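Local coordinates for taurocyamine kinase (Schistosoma mansoni, PDB 4WOD), which catalyses the reversible transfer of phosphate from ATP to taurocyamine, using magnesium ions, in two fused phosphagen kinase units, at residues K517-E522 / N611-S616; G569-H572 / T577-V580. The protein carries 4 engineered substitutions. All coordinates share one frame; numbering follows the deposited sequence.

Contact 1 (K517-E522 / N611-S616)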
loop_
_atom_site.group_PDB
_atom_site.type_symbol
_atom_site.label_atom_id
_atom_site.label_comp_id
_atom_site.label_asym_id
_atom_site.label_seq_id
_atom_site.Cartn_x
_atom_site.Cartn_y
_atom_site.Cartn_z
ATOM N N LYS A 517 -2.149 -0.472 -33.405
ATOM C CA LYS A 517 -2.433 -1.685 -34.172
ATOM C C LYS A 517 -2.340 -1.431 -35.680
ATOM O O LYS A 517 -2.265 -2.373 -36.478
ATOM C CB LYS A 517 -3.821 -2.236 -33.831
ATOM C CG LYS A 517 -4.010 -2.692 -32.389
ATOM C CD LYS A 517 -5.483 -3.011 -32.105
ATOM C CE LYS A 517 -5.711 -3.446 -30.660
ATOM N NZ LYS A 517 -7.129 -3.883 -30.426
ATOM N N GLY A 518 -2.401 -0.165 -36.080
ATOM C CA GLY A 518 -2.285 0.158 -37.493
ATOM C C GLY A 518 -0.860 0.447 -37.966
ATOM O O GLY A 518 -0.652 0.673 -39.163
ATOM N N LEU A 519 0.115 0.452 -37.051
ATOM C CA LEU A 519 1.512 0.781 -37.419
ATOM C C LEU A 519 2.071 -0.281 -38.331
ATOM O O LEU A 519 1.761 -1.449 -38.161
ATOM C CB LEU A 519 2.416 0.894 -36.203
ATOM C CG LEU A 519 2.142 2.046 -35.227
ATOM C CD1 LEU A 519 2.991 1.856 -33.976
ATOM C CD2 LEU A 519 2.469 3.357 -35.912
ATOM N N THR A 520 2.887 0.130 -39.289
ATOM C CA THR A 520 3.396 -0.784 -40.303
ATOM C C THR A 520 4.918 -0.821 -40.351
ATOM O O THR A 520 5.588 -0.037 -39.694
ATOM C CB THR A 520 2.890 -0.397 -41.698
ATOM O OG1 THR A 520 3.487 0.853 -42.075
ATOM C CG2 THR A 520 1.370 -0.257 -41.698
ATOM N N GLY A 521 5.447 -1.749 -41.140
ATOM C CA GLY A 521 6.872 -1.890 -41.353
ATOM C C GLY A 521 7.601 -2.228 -40.071
ATOM O O GLY A 521 7.162 -3.071 -39.288
ATOM N N GLU A 522 8.725 -1.555 -39.866
ATOM C CA GLU A 522 9.527 -1.695 -38.654
ATOM C C GLU A 522 8.711 -1.450 -37.375
ATOM O O GLU A 522 9.030 -1.963 -36.300
ATOM C CB GLU A 522 10.705 -0.720 -38.706
ATOM C CG GLU A 522 11.755 -0.970 -37.649
ATOM C CD GLU A 522 13.050 -0.233 -37.939
ATOM O OE1 GLU A 522 13.031 0.683 -38.797
ATOM O OE2 GLU A 522 14.084 -0.578 -37.315
ATOM N N ASN A 611 5.721 10.304 -35.494
ATOM C CA ASN A 611 4.944 10.843 -36.593
ATOM C C ASN A 611 3.768 9.943 -36.982
ATOM O O ASN A 611 2.677 10.433 -37.219
ATOM C CB ASN A 611 5.846 11.103 -37.801
ATOM C CG ASN A 611 6.755 12.303 -37.590
ATOM O OD1 ASN A 611 6.471 13.171 -36.755
ATOM N ND2 ASN A 611 7.856 12.355 -38.331
ATOM N N ALA A 612 3.995 8.629 -37.036
ATOM C CA ALA A 612 2.944 7.683 -37.417
ATOM C C ALA A 612 1.789 7.678 -36.399
ATOM O O ALA A 612 0.618 7.695 -36.764
ATOM C CB ALA A 612 3.531 6.276 -37.569
ATOM N N ILE A 613 2.138 7.645 -35.123
ATOM C CA ILE A 613 1.150 7.702 -34.077
ATOM C C ILE A 613 0.370 9.021 -34.153
ATOM O O ILE A 613 -0.865 9.033 -33.977
ATOM C CB ILE A 613 1.815 7.517 -32.703
ATOM C CG1 ILE A 613 2.422 6.108 -32.626
ATOM C CG2 ILE A 613 0.796 7.737 -31.570
ATOM C CD1 ILE A 613 3.193 5.823 -31.370
ATOM N N GLY A 614 1.086 10.102 -34.456
ATOM C CA GLY A 614 0.548 11.459 -34.503
ATOM C C GLY A 614 -0.481 11.705 -35.595
ATOM O O GLY A 614 -1.306 12.623 -35.503
ATOM N N LYS A 615 -0.461 10.862 -36.622
ATOM C CA LYS A 615 -1.530 10.873 -37.617
ATOM C C LYS A 615 -2.927 10.685 -37.016
ATOM O O LYS A 615 -3.895 11.224 -37.550
ATOM C CB LYS A 615 -1.288 9.789 -38.677
ATOM C CG LYS A 615 0.016 9.956 -39.436
ATOM C CD LYS A 615 -0.008 11.229 -40.241
ATOM C CE LYS A 615 0.863 11.106 -41.470
ATOM N NZ LYS A 615 2.209 11.666 -41.229
ATOM N N SER A 616 -3.039 9.957 -35.902
ATOM C CA SER A 616 -4.363 9.564 -35.394
ATOM C C SER A 616 -4.846 10.389 -34.197
ATOM O O SER A 616 -5.963 10.182 -33.696
ATOM C CB SER A 616 -4.368 8.082 -35.001
ATOM O OG SER A 616 -4.125 7.244 -36.131
#
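Ile613 offers its backbone O to the N-H of Ser616, with 3.0 Å between Ile613 O and Ser616 N, a three-residue turn at the close of the segment, just past the residues that the loop 517-522 touches. Across the contact itself there is no hydrogen bond; the two segments meet through hydrocarbon alone, as plain apolar packing of a loop on a helix within the catalytic domain of the second kinase repeat. One branch of Leu519 does the work. Its CD2 methyl presses against the methyl of Ala612, with Leu519 CD2 and Ala612 CB 3.5 Å apart; the same Leu519 CD2 also lies 4.3 Å from Ile613 CG1, a looser touch. Leu519 CG stands opposite the carbonyl carbon and beside the backbone N (chi1 -66°), while CD1 extends away from CA (chi2 171°), which leaves CD2 as the branch turned to the helix. The residue types suit the spacing. The CA atoms of Leu519 and Ala612 are 7.0 Å apart, close enough that the single methyl of Ala612 meets the leucine tip, whereas the longer Ile613 is touched on its flank. Further along the loop Glu522 OE2 forms a salt bridge with Arg605, so the loop is held to the same helix at a second, charged place. Leu519 belongs to the loop between helix 502-517 and strand 525-529, and helix 599-614 lies across from it; Leu519 also packs on Phe578 and Ile613 on Val580, both of strand 578-582, and Ile613 reaches Leu516 of helix 502-517 and Met588 and Ile590 of strand 588-595.

Contact 2 (G569-H572 / T577-V580)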
loop_
_atom_site.group_PDB
_atom_site.type_symbol
_atom_site.label_atom_id
_atom_site.label_comp_id
_atom_site.label_asym_id
_atom_site.label_seq_id
_atom_site.Cartn_x
_atom_site.Cartn_y
_atom_site.Cartn_z
ATOM N N GLY A 569 -1.335 -0.647 -20.891
ATOM C CA GLY A 569 -0.796 -1.719 -21.710
ATOM C C GLY A 569 0.572 -1.402 -22.275
ATOM O O GLY A 569 1.075 -0.290 -22.137
ATOM N N ILE A 570 1.174 -2.408 -22.901
ATOM C CA ILE A 570 2.469 -2.281 -23.529
ATOM C C ILE A 570 2.356 -2.737 -24.978
ATOM O O ILE A 570 1.799 -3.798 -25.252
ATOM C CB ILE A 570 3.549 -3.123 -22.800
ATOM C CG1 ILE A 570 3.668 -2.692 -21.330
ATOM C CG2 ILE A 570 4.912 -2.997 -23.515
ATOM C CD1 ILE A 570 4.588 -3.577 -20.514
ATOM N N PHE A 571 2.897 -1.925 -25.886
ATOM C CA PHE A 571 3.011 -2.255 -27.309
ATOM C C PHE A 571 4.490 -2.416 -27.660
ATOM O O PHE A 571 5.329 -1.676 -27.167
ATOM C CB PHE A 571 2.379 -1.151 -28.174
ATOM C CG PHE A 571 2.627 -1.301 -29.663
ATOM C CD1 PHE A 571 1.760 -2.034 -30.448
ATOM C CD2 PHE A 571 3.712 -0.672 -30.273
ATOM C CE1 PHE A 571 1.977 -2.177 -31.818
ATOM C CE2 PHE A 571 3.940 -0.798 -31.652
ATOM C CZ PHE A 571 3.067 -1.553 -32.419
ATOM N N HIS A 572 4.822 -3.390 -28.499
ATOM C CA HIS A 572 6.125 -3.344 -29.139
ATOM C C HIS A 572 6.125 -4.107 -30.451
ATOM O O HIS A 572 5.237 -4.919 -30.716
ATOM C CB HIS A 572 7.241 -3.858 -28.205
ATOM C CG HIS A 572 7.100 -5.288 -27.771
ATOM N ND1 HIS A 572 7.069 -6.347 -28.656
ATOM C CD2 HIS A 572 7.031 -5.834 -26.531
ATOM C CE1 HIS A 572 6.961 -7.479 -27.981
ATOM N NE2 HIS A 572 6.939 -7.196 -26.690
ATOM N N THR A 577 12.391 -3.331 -30.563
ATOM C CA THR A 577 13.224 -2.158 -30.770
ATOM C C THR A 577 12.385 -0.893 -30.864
ATOM O O THR A 577 12.916 0.210 -30.926
ATOM C CB THR A 577 14.069 -2.274 -32.037
ATOM O OG1 THR A 577 13.211 -2.408 -33.173
ATOM C CG2 THR A 577 14.996 -3.473 -31.940
ATOM N N PHE A 578 11.074 -1.070 -30.854
ATOM C CA PHE A 578 10.146 0.045 -30.795
ATOM C C PHE A 578 9.015 -0.362 -29.853
ATOM O O PHE A 578 8.381 -1.392 -30.052
ATOM C CB PHE A 578 9.609 0.410 -32.196
ATOM C CG PHE A 578 8.663 1.576 -32.183
ATOM C CD1 PHE A 578 9.146 2.869 -32.066
ATOM C CD2 PHE A 578 7.290 1.372 -32.256
ATOM C CE1 PHE A 578 8.269 3.959 -32.035
ATOM C CE2 PHE A 578 6.405 2.461 -32.229
ATOM C CZ PHE A 578 6.899 3.743 -32.108
ATOM N N LEU A 579 8.801 0.426 -28.803
ATOM C CA LEU A 579 7.840 0.061 -27.764
ATOM C C LEU A 579 7.071 1.297 -27.328
ATOM O O LEU A 579 7.596 2.397 -27.412
ATOM C CB LEU A 579 8.540 -0.554 -26.546
ATOM C CG LEU A 579 9.717 -1.517 -26.787
ATOM C CD1 LEU A 579 11.001 -0.712 -26.790
ATOM C CD2 LEU A 579 9.753 -2.623 -25.736
ATOM N N VAL A 580 5.839 1.100 -26.860
ATOM C CA VAL A 580 5.040 2.196 -26.322
ATOM C C VAL A 580 4.377 1.727 -25.028
ATOM O O VAL A 580 3.723 0.691 -25.006
ATOM C CB VAL A 580 3.944 2.688 -27.305
ATOM C CG1 VAL A 580 3.266 3.956 -26.749
ATOM C CG2 VAL A 580 4.526 2.971 -28.709
#
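The rings of Phe571 and Phe578 meet at their edges: Phe571 CE2 and Phe578 CD2 are 4.0 Å apart, each near the plane of the other ring, and the two planes are turned by roughly 80°. Neither ring lies over the other's face. Val580 comes to the Phe571 ring at a slant, with its CG2 4.0 Å from Phe571 CD2, while the Phe578 ring makes an edge-to-face contact with His523. Strand alternation puts Phe571, Phe578 and Val580 on one face; with CG anti to the backbone N (chi1 171° for Phe571) the ring stands beside the carbonyl carbon. Flat phenylalanines and a beta-branched valine suit this apolar face, which packs against a helix and a loop: Phe571 and Val580 on Leu516 of helix 502-517, and both phenylalanines on Leu519. Behind it runs the backbone of a beta hairpin, strands 569-573 and 578-582, part of the antiparallel sheet of the phosphagen kinase catalytic domain. Phe571 and Val580 form a hydrogen-bonded pair: Phe571 N to Val580 O is 2.9 Å and Val580 N to Phe571 O is 2.8 Å. Phe571 O also receives a CA-H contact, with Leu579 CA 3.1 Å away. His572 and Leu579 are the adjoining non-hydrogen-bonded pair, where His572 CA approaches Phe578 O at 3.1 Å. Their side chains occupy the other face, where His572 CB packs 3.7 Å from Leu579 CG. The imidazole, set between backbone N and carbonyl carbon (chi1 62°), heads away from Leu579 and meets the ring of Tyr528 on strand 525-529. Leu579 also packs on Ile591 and Met593 of strand 588-595. At the turn, Asn573 OD1 accepts the N-H groups of both Thr577 and Phe578.

Both contacts are buried parts of one catalytic domain, but they hold it together differently. Contact 2 is sheet architecture, with paired backbone amides and carbonyls joining neighbouring strands; contact 1 is a small apolar seam between a loop and a helix that pack over the sheet. The Phe571, Phe578 and Val580 face of contact 2 shares a hydrophobic layer with contact 1. Leu519 divides its two methyls: CD2 serves contact 1, while CD1 reaches contact 2, lying 3.7 Å from Phe571 CE2 and 3.9 Å from Phe578 CE2. Ile613 CD1 adds a looser touch at 4.1 Å from Val580 CG2. Around contact 1 several flanking residues are exposed, whereas nearly all of contact 2 is buried.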